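Local coordinates for FrpC operon protein (Neisseria meningitidis, PDB 5EDF) that is an iron-regulated, FrpC-binding protein (FrpD) of otherwise unknown function, putatively involved in adhesion, at residues N8-T13 with T44-D49; L35-Q40 with E62-Y67. One frame throughout, in Å; residues are numbered along the deposited sequence. Where two conformers were deposited one is given.

Interaction 1. Residues N8-T13 with T44-D49; sequences NPEPMT and TKWLSD
Pro11 lies over one face of the Trp46 indole: its CD sits 3.5 Å from the centroid of the five-membered ring and 20° off the normal, a CH-pi contact. The opposite face receives CG2 of Thr39, 3.4 Å from Trp46 CD2, so the indole is gripped between two aliphatic groups, while Asn8 O approaches its edge near the ring plane. A chi1 of -75° sets Trp46 CG anti to its carbonyl carbon and brings the indole beneath the Pro11 ring, the two side chains crossing at about a right angle.

Beside the ring, Asn8 and Trp46 form a single antiparallel bridge, a hydrogen-bonded pair: Asn8 N reaches Trp46 O at 3.1 Å, and Trp46 N reaches Asn8 O at 3.0 Å. The Asn8 amide extends this pairing, ND2 giving a bent bond (141°) to Leu47 O at 3.0 Å. The same ND2 donates to a water that also takes the N-H of Asp49. A second water accepts from Glu10 N and donates to Thr44 O at 2.6 Å, bridging residues that share no direct bond. Trp46 NE1 turns to Ala43 O.

Polar bonds thus grip the backbone, while the Pro11 CH-pi contact fixes one face of the indole.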
ATOM      1  N   ASN A   8      -9.344  -5.112 -22.706  1.00 16.43           N
ATOM      2  CA  ASN A   8      -8.624  -3.835 -22.818  1.00 16.53           C
ATOM      3  C   ASN A   8      -7.185  -4.059 -23.286  1.00 16.76           C
ATOM      4  O   ASN A   8      -6.585  -5.065 -22.939  1.00 17.23           O
ATOM      5  CB  ASN A   8      -8.638  -3.046 -21.500  1.00 15.20           C
ATOM      6  CG  ASN A   8      -9.959  -2.339 -21.235  1.00 15.41           C
ATOM      7  OD1 ASN A   8     -10.631  -1.866 -22.147  1.00 17.95           O
ATOM      8  ND2 ASN A   8     -10.329  -2.253 -19.947  1.00 15.33           N
ATOM      9  N   PRO A   9      -6.657  -3.086 -24.041  1.00 17.84           N
ATOM     10  CA  PRO A   9      -5.284  -3.148 -24.543  1.00 18.39           C
ATOM     11  C   PRO A   9      -4.276  -2.857 -23.443  1.00 16.96           C
ATOM     12  O   PRO A   9      -4.593  -2.280 -22.419  1.00 15.74           O
ATOM     13  CB  PRO A   9      -5.274  -2.038 -25.593  1.00 18.62           C
ATOM     14  CG  PRO A   9      -6.217  -0.999 -25.047  1.00 20.70           C
ATOM     15  CD  PRO A   9      -7.331  -1.844 -24.472  1.00 20.39           C
ATOM     16  N   GLU A  10      -3.036  -3.236 -23.675  1.00 16.81           N
ATOM     17  CA  GLU A  10      -1.931  -2.794 -22.821  1.00 15.01           C
ATOM     18  C   GLU A  10      -2.012  -1.277 -22.659  1.00 14.75           C
ATOM     19  O   GLU A  10      -2.135  -0.573 -23.644  1.00 16.54           O
ATOM     20  CB  GLU A  10      -0.610  -3.155 -23.502  1.00 17.68           C
ATOM     21  CG  GLU A  10       0.602  -2.817 -22.666  1.00 15.70           C
ATOM     22  CD  GLU A  10       1.921  -2.930 -23.394  1.00 17.22           C
ATOM     23  OE1 GLU A  10       1.969  -3.281 -24.596  1.00 22.10           O
ATOM     24  OE2 GLU A  10       2.953  -2.634 -22.768  1.00 17.91           O
ATOM     25  N   PRO A  11      -1.936  -0.759 -21.417  1.00 13.99           N
ATOM     26  CA  PRO A  11      -1.945   0.683 -21.249  1.00 13.65           C
ATOM     27  C   PRO A  11      -0.703   1.416 -21.769  1.00 14.00           C
ATOM     28  O   PRO A  11       0.406   0.869 -21.747  1.00 15.54           O
ATOM     29  CB  PRO A  11      -2.059   0.888 -19.715  1.00 14.38           C
ATOM     30  CG  PRO A  11      -2.419  -0.441 -19.149  1.00 13.79           C
ATOM     31  CD  PRO A  11      -1.918  -1.465 -20.127  1.00 14.20           C
HETATM   32  N   MSE A  12      -0.910   2.649 -22.252  1.00 14.66           N
HETATM   33  CA  MSE A  12       0.204   3.562 -22.440  0.50 13.39           C
HETATM   34  C   MSE A  12       0.438   4.430 -21.199  1.00 14.67           C
HETATM   35  O   MSE A  12       1.566   4.552 -20.735  1.00 15.04           O
HETATM   36  CB  MSE A  12       0.051   4.427 -23.699  0.50 14.50           C
HETATM   37  CG  MSE A  12       1.206   5.378 -23.885  0.50 16.31           C
HETATM   38 SE   MSE A  12       0.932   6.538 -25.385  0.50 18.30          SE
HETATM   39  CE  MSE A  12      -0.616   7.486 -24.859  0.50 19.33           C
ATOM     40  N   THR A  13      -0.622   5.033 -20.674  1.00 14.49           N
ATOM     41  CA  THR A  13      -0.557   5.827 -19.467  1.00 15.37           C
ATOM     42  C   THR A  13      -1.135   5.101 -18.243  1.00 14.14           C
ATOM     43  O   THR A  13      -0.775   5.458 -17.109  1.00 14.37           O
ATOM     44  CB  THR A  13      -1.373   7.113 -19.590  1.00 14.94           C
ATOM     45  OG1 THR A  13      -2.767   6.784 -19.673  1.00 15.31           O
ATOM     46  CG2 THR A  13      -0.945   7.939 -20.809  1.00 16.96           C
ATOM     47  N   THR A  44      -0.670  -8.287 -21.972  1.00 26.97           N
ATOM     48  CA  THR A  44      -1.202  -7.823 -23.280  1.00 28.00           C
ATOM     49  C   THR A  44      -2.732  -7.793 -23.292  1.00 26.13           C
ATOM     50  O   THR A  44      -3.349  -7.197 -24.180  1.00 25.50           O
ATOM     51  CB  THR A  44      -0.685  -8.653 -24.501  1.00 27.69           C
ATOM     52  OG1 THR A  44      -1.223  -9.985 -24.452  1.00 30.38           O
ATOM     53  CG2 THR A  44       0.815  -8.669 -24.527  1.00 35.35           C
ATOM     54  N   LYS A  45      -3.358  -8.442 -22.319  1.00 22.00           N
ATOM     55  CA  LYS A  45      -4.817  -8.395 -22.225  1.00 21.17           C
ATOM     56  C   LYS A  45      -5.158  -7.962 -20.808  1.00 18.78           C
ATOM     57  O   LYS A  45      -4.726  -8.586 -19.838  1.00 19.91           O
ATOM     58  CB  LYS A  45      -5.446  -9.742 -22.528  1.00 22.36           C
ATOM     59  CG  LYS A  45      -5.234 -10.199 -23.973  1.00 27.37           C
ATOM     60  CD  LYS A  45      -5.802 -11.587 -24.194  1.00 30.87           C
ATOM     61  CE  LYS A  45      -5.611 -12.059 -25.641  1.00 43.83           C
ATOM     62  NZ  LYS A  45      -4.175 -12.135 -26.106  1.00 51.62           N
ATOM     63  N   TRP A  46      -5.914  -6.880 -20.684  1.00 15.29           N
ATOM     64  CA  TRP A  46      -6.165  -6.253 -19.402  1.00 15.03           C
ATOM     65  C   TRP A  46      -7.637  -6.319 -19.074  1.00 13.36           C
ATOM     66  O   TRP A  46      -8.488  -6.179 -19.961  1.00 14.30           O
ATOM     67  CB  TRP A  46      -5.671  -4.796 -19.405  1.00 15.04           C
ATOM     68  CG  TRP A  46      -4.175  -4.695 -19.311  1.00 14.19           C
ATOM     69  CD1 TRP A  46      -3.283  -5.116 -20.217  1.00 16.06           C
ATOM     70  CD2 TRP A  46      -3.416  -4.157 -18.205  1.00 13.87           C
ATOM     71  NE1 TRP A  46      -1.981  -4.891 -19.776  1.00 15.88           N
ATOM     72  CE2 TRP A  46      -2.056  -4.309 -18.535  1.00 13.36           C
ATOM     73  CE3 TRP A  46      -3.753  -3.598 -16.967  1.00 13.51           C
ATOM     74  CZ2 TRP A  46      -1.038  -3.920 -17.665  1.00 14.51           C
ATOM     75  CZ3 TRP A  46      -2.707  -3.189 -16.120  1.00 13.31           C
ATOM     76  CH2 TRP A  46      -1.412  -3.354 -16.482  1.00 13.30           C
ATOM     77  N   LEU A  47      -7.917  -6.497 -17.804  1.00 13.56           N
ATOM     78  CA  LEU A  47      -9.274  -6.563 -17.267  1.00 12.64           C
ATOM     79  C   LEU A  47     -10.101  -5.436 -17.848  1.00 14.06           C
ATOM     80  O   LEU A  47      -9.659  -4.281 -17.910  1.00 14.47           O
ATOM     81  CB  LEU A  47      -9.292  -6.415 -15.736  1.00 13.95           C
ATOM     82  CG  LEU A  47     -10.605  -6.752 -15.032  1.00 12.07           C
ATOM     83  CD1 LEU A  47     -10.886  -8.235 -15.139  1.00 15.48           C
ATOM     84  CD2 LEU A  47     -10.527  -6.336 -13.578  1.00 14.74           C
ATOM     85  N   SER A  48     -11.335  -5.768 -18.231  1.00 14.64           N
ATOM     86  CA  SER A  48     -12.272  -4.790 -18.742  1.00 16.15           C
ATOM     87  C   SER A  48     -13.638  -4.954 -18.109  1.00 15.07           C
ATOM     88  O   SER A  48     -14.003  -6.054 -17.710  1.00 16.67           O
ATOM     89  CB  SER A  48     -12.421  -4.972 -20.253  1.00 17.14           C
ATOM     90  OG  SER A  48     -12.720  -6.313 -20.639  1.00 17.85           O
ATOM     91  N   ASP A  49     -14.417  -3.880 -18.051  1.00 14.92           N
ATOM     92  CA  ASP A  49     -15.855  -3.999 -17.753  1.00 14.76           C
ATOM     93  C   ASP A  49     -16.455  -5.023 -18.751  1.00 15.98           C
ATOM     94  O   ASP A  49     -16.138  -5.033 -19.943  1.00 18.02           O
ATOM     95  CB  ASP A  49     -16.523  -2.640 -17.924  1.00 14.90           C
ATOM     96  CG  ASP A  49     -16.074  -1.615 -16.909  1.00 16.34           C
ATOM     97  OD1 ASP A  49     -15.805  -1.981 -15.750  1.00 17.28           O
ATOM     98  OD2 ASP A  49     -16.071  -0.424 -17.252  1.00 18.72           O
TER
HETATM   99  O   HOH W   1     -13.039  -1.437 -18.914  1.00 16.65           O
HETATM  100  O   HOH W   2      -2.405  -5.267 -25.688  0.50 19.09           O

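Interaction 2. Residues L35-Q40 with E62-Y67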
ATOM      1  N   LEU A  35      -4.262  -2.215 -12.109  1.00 10.56           N
ATOM      2  CA  LEU A  35      -4.755  -3.598 -12.008  1.00 10.10           C
ATOM      3  C   LEU A  35      -3.867  -4.620 -12.702  1.00 10.71           C
ATOM      4  O   LEU A  35      -4.368  -5.576 -13.314  1.00 11.52           O
ATOM      5  CB  LEU A  35      -6.198  -3.685 -12.521  1.00 12.34           C
ATOM      6  CG  LEU A  35      -7.204  -2.740 -11.832  1.00 11.80           C
ATOM      7  CD1 LEU A  35      -8.504  -2.695 -12.641  1.00 13.66           C
ATOM      8  CD2 LEU A  35      -7.434  -3.111 -10.380  1.00 12.99           C
ATOM      9  N   ALA A  36      -2.559  -4.469 -12.569  1.00 11.05           N
ATOM     10  CA  ALA A  36      -1.621  -5.324 -13.276  1.00 11.21           C
ATOM     11  C   ALA A  36      -1.780  -6.815 -12.983  1.00 13.24           C
ATOM     12  O   ALA A  36      -1.443  -7.669 -13.835  1.00 14.22           O
ATOM     13  CB  ALA A  36      -0.162  -4.879 -13.036  1.00 12.73           C
ATOM     14  N   ARG A  37      -2.262  -7.178 -11.793  1.00 12.66           N
ATOM     15  CA  ARG A  37      -2.479  -8.614 -11.527  1.00 12.51           C
ATOM     16  C   ARG A  37      -3.676  -9.216 -12.287  1.00 13.94           C
ATOM     17  O   ARG A  37      -3.791 -10.448 -12.417  1.00 16.04           O
ATOM     18  CB  ARG A  37      -2.658  -8.901 -10.045  1.00 12.65           C
ATOM     19  CG  ARG A  37      -1.419  -8.698  -9.245  1.00 13.59           C
ATOM     20  CD  ARG A  37      -1.641  -8.926  -7.766  1.00 15.22           C
ATOM     21  NE  ARG A  37      -0.424  -8.934  -6.983  1.00 15.21           N
ATOM     22  CZ  ARG A  37       0.344  -9.991  -6.753  1.00 16.83           C
ATOM     23  NH1 ARG A  37       0.030 -11.184  -7.270  1.00 21.17           N
ATOM     24  NH2 ARG A  37       1.401  -9.872  -5.991  1.00 18.66           N
ATOM     25  N   TYR A  38      -4.508  -8.348 -12.821  1.00 12.94           N
ATOM     26  CA  TYR A  38      -5.742  -8.758 -13.505  1.00 12.95           C
ATOM     27  C   TYR A  38      -5.536  -8.682 -14.999  1.00 14.16           C
ATOM     28  O   TYR A  38      -6.255  -7.998 -15.721  1.00 13.84           O
ATOM     29  CB  TYR A  38      -6.896  -7.865 -13.049  1.00 12.63           C
ATOM     30  CG  TYR A  38      -7.189  -7.814 -11.577  1.00 14.85           C
ATOM     31  CD1 TYR A  38      -8.279  -8.436 -11.044  1.00 16.68           C
ATOM     32  CD2 TYR A  38      -6.446  -7.025 -10.728  1.00 13.50           C
ATOM     33  CE1 TYR A  38      -8.617  -8.321  -9.690  1.00 17.03           C
ATOM     34  CE2 TYR A  38      -6.775  -6.907  -9.392  1.00 14.63           C
ATOM     35  CZ  TYR A  38      -7.852  -7.538  -8.884  1.00 16.32           C
ATOM     36  OH  TYR A  38      -8.170  -7.433  -7.551  1.00 17.96           O
ATOM     37  N   THR A  39      -4.539  -9.426 -15.458  1.00 15.07           N
ATOM     38  CA  THR A  39      -4.103  -9.406 -16.845  1.00 16.47           C
ATOM     39  C   THR A  39      -3.874 -10.837 -17.319  1.00 16.75           C
ATOM     40  O   THR A  39      -3.797 -11.791 -16.496  1.00 19.36           O
ATOM     41  CB  THR A  39      -2.814  -8.575 -17.050  1.00 18.74           C
ATOM     42  OG1 THR A  39      -1.768  -9.093 -16.190  1.00 21.26           O
ATOM     43  CG2 THR A  39      -3.020  -7.161 -16.709  1.00 15.96           C
ATOM     44  N   GLN A  40      -3.758 -10.970 -18.634  1.00 19.31           N
ATOM     45  CA  GLN A  40      -3.381 -12.224 -19.268  1.00 23.16           C
ATOM     46  C   GLN A  40      -2.312 -11.952 -20.311  1.00 27.50           C
ATOM     47  O   GLN A  40      -2.167 -10.830 -20.781  1.00 23.65           O
ATOM     48  CB  GLN A  40      -4.601 -12.878 -19.903  1.00 23.31           C
ATOM     49  CG  GLN A  40      -5.640 -13.329 -18.902  1.00 25.15           C
ATOM     50  CD  GLN A  40      -6.832 -13.978 -19.554  1.00 31.50           C
ATOM     51  OE1 GLN A  40      -7.153 -13.697 -20.706  1.00 36.73           O
ATOM     52  NE2 GLN A  40      -7.491 -14.863 -18.821  1.00 38.18           N
ATOM     53  N   GLU A  62      -7.021  -5.905  -5.188  1.00 10.74           N
ATOM     54  CA  GLU A  62      -5.587  -5.803  -4.963  1.00 11.08           C
ATOM     55  C   GLU A  62      -5.003  -4.996  -6.083  1.00 10.67           C
ATOM     56  O   GLU A  62      -4.787  -5.507  -7.181  1.00 11.42           O
ATOM     57  CB  GLU A  62      -4.912  -7.185  -4.860  1.00 11.07           C
ATOM     58  CG  GLU A  62      -3.433  -7.122  -4.499  1.00 12.42           C
ATOM     59  CD  GLU A  62      -2.806  -8.471  -4.321  1.00 18.92           C
ATOM     60  OE1 GLU A  62      -3.304  -9.464  -4.911  1.00 20.96           O
ATOM     61  OE2 GLU A  62      -1.799  -8.564  -3.580  1.00 19.30           O
ATOM     62  N   ILE A  63      -4.801  -3.704  -5.872  1.00  9.68           N
ATOM     63  CA  ILE A  63      -4.125  -2.863  -6.859  1.00 10.48           C
ATOM     64  C   ILE A  63      -2.621  -3.005  -6.722  1.00  9.66           C
ATOM     65  O   ILE A  63      -2.131  -3.446  -5.665  1.00 10.57           O
ATOM     66  CB  ILE A  63      -4.558  -1.380  -6.763  1.00 10.16           C
ATOM     67  CG1 ILE A  63      -4.115  -0.714  -5.461  1.00 10.99           C
ATOM     68  CG2 ILE A  63      -6.065  -1.244  -6.997  1.00 11.75           C
ATOM     69  CD1 ILE A  63      -4.218   0.840  -5.505  1.00 12.40           C
ATOM     70  N   SER A  64      -1.891  -2.637  -7.759  1.00  9.86           N
ATOM     71  CA  SER A  64      -0.441  -2.714  -7.747  1.00 10.21           C
ATOM     72  C   SER A  64       0.090  -1.385  -8.240  1.00 10.85           C
ATOM     73  O   SER A  64      -0.354  -0.861  -9.247  1.00 11.76           O
ATOM     74  CB  SER A  64       0.048  -3.907  -8.596  1.00 10.46           C
ATOM     75  OG  SER A  64      -0.490  -5.153  -8.186  1.00 12.05           O
ATOM     76  N   VAL A  65       1.035  -0.825  -7.494  1.00 10.96           N
ATOM     77  CA  VAL A  65       1.659   0.447  -7.840  1.00 11.51           C
ATOM     78  C   VAL A  65       3.171   0.346  -7.930  1.00 10.43           C
ATOM     79  O   VAL A  65       3.826  -0.295  -7.095  1.00 11.44           O
ATOM     80  CB  VAL A  65       1.294   1.557  -6.858  1.00 12.35           C
ATOM     81  CG1 VAL A  65      -0.216   1.896  -6.891  1.00 14.24           C
ATOM     82  CG2 VAL A  65       1.690   1.180  -5.413  1.00 13.97           C
ATOM     83  N   TYR A  66       3.720   0.963  -8.957  1.00 11.67           N
ATOM     84  CA  TYR A  66       5.149   1.145  -9.059  1.00 13.49           C
ATOM     85  C   TYR A  66       5.532   2.364  -8.238  1.00 13.36           C
ATOM     86  O   TYR A  66       4.893   3.423  -8.348  1.00 14.68           O
ATOM     87  CB  TYR A  66       5.558   1.346 -10.528  1.00 14.12           C
ATOM     88  CG  TYR A  66       7.002   1.729 -10.779  1.00 13.53           C
ATOM     89  CD1 TYR A  66       8.035   0.864 -10.483  1.00 14.89           C
ATOM     90  CD2 TYR A  66       7.317   2.946 -11.312  1.00 13.64           C
ATOM     91  CE1 TYR A  66       9.345   1.201 -10.720  1.00 16.25           C
ATOM     92  CE2 TYR A  66       8.627   3.272 -11.579  1.00 15.46           C
ATOM     93  CZ  TYR A  66       9.629   2.407 -11.259  1.00 15.22           C
ATOM     94  OH  TYR A  66      10.968   2.744 -11.517  1.00 19.40           O
ATOM     95  N   TYR A  67       6.555   2.224  -7.405  1.00 14.23           N
ATOM     96  CA  TYR A  67       7.027   3.369  -6.612  1.00 14.33           C
ATOM     97  C   TYR A  67       8.373   3.790  -7.134  1.00 16.31           C
ATOM     98  O   TYR A  67       9.214   2.967  -7.486  1.00 16.87           O
ATOM     99  CB  TYR A  67       7.025   3.080  -5.109  1.00 13.63           C
ATOM    100  CG  TYR A  67       8.073   2.080  -4.617  1.00 12.56           C
ATOM    101  CD1 TYR A  67       9.347   2.482  -4.293  1.00 15.65           C
ATOM    102  CD2 TYR A  67       7.774   0.729  -4.520  1.00 11.78           C
ATOM    103  CE1 TYR A  67      10.293   1.570  -3.860  1.00 17.04           C
ATOM    104  CE2 TYR A  67       8.688  -0.179  -4.074  1.00 13.43           C
ATOM    105  CZ  TYR A  67       9.954   0.233  -3.734  1.00 15.23           C
ATOM    106  OH  TYR A  67      10.864  -0.712  -3.292  1.00 16.64           O
TER
HETATM  107  O   HOH W   3      -3.012  -5.576  -9.417  1.00 11.76           O
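Arg37 and Tyr38, the last two residues of a type I beta turn from Leu35 to Tyr38, meet Glu62 on strand 61-70, next to the edge strand 73-77 in the nine-stranded antiparallel sheet. The turn is closed by Tyr38 N bonding to Leu35 O (2.8 Å).

The charged contact is a long salt bridge of charges only. Glu62 lays its carboxylate over one face of the Arg37 guanidinium, the two planes 4° apart, and NE stands 3.6 Å from OE1. That oxygen is well out of the guanidinium plane, so no N-H points at it; the stronger partner of Arg37 NE is Asp100, which also bonds Ser64 OG. Extended from CG to NE, Arg37 carries its charged end across to the glutamate.

Polar bonding to the strand backbone is direct at one point: Glu62 N donates to Tyr38 OH at 3.0 Å, almost straight (174°). Glu62 O lies at the edge of the same ring, 3.3 Å from CE2.

Apolar packing is slight, Leu35 CD2 resting 4.1 Å from Ile63 CG2; helix 205-224 also touches Ile63.

Water completes the join: one molecule accepts from Arg37 N and donates both to Glu62 O and, at 2.8 Å, to Ser64 OG.

The two contacts approach the two-stranded sheet 39-40/45-46 and its flanking residues from different partners. Interaction 1 lies further out, its centre about 22 Å from the chain's centre, against about 12 Å for interaction 2, yet each is only partly buried. They meet in that small sheet, where Lys45 O and Gln40 N lie 2.8 Å apart, a probable hydrogen bond, and Thr44 and Lys45 form a classic beta bulge against Gln40. Water bridges both contacts, but otherwise their chemistry diverges: 8-13 with 44-49 combines paired backbone with a proline CH-pi contact on an indole, whereas 35-40 with 62-67 joins the turn to the large sheet through the Tyr38 OH bond and an out-of-plane salt bridge.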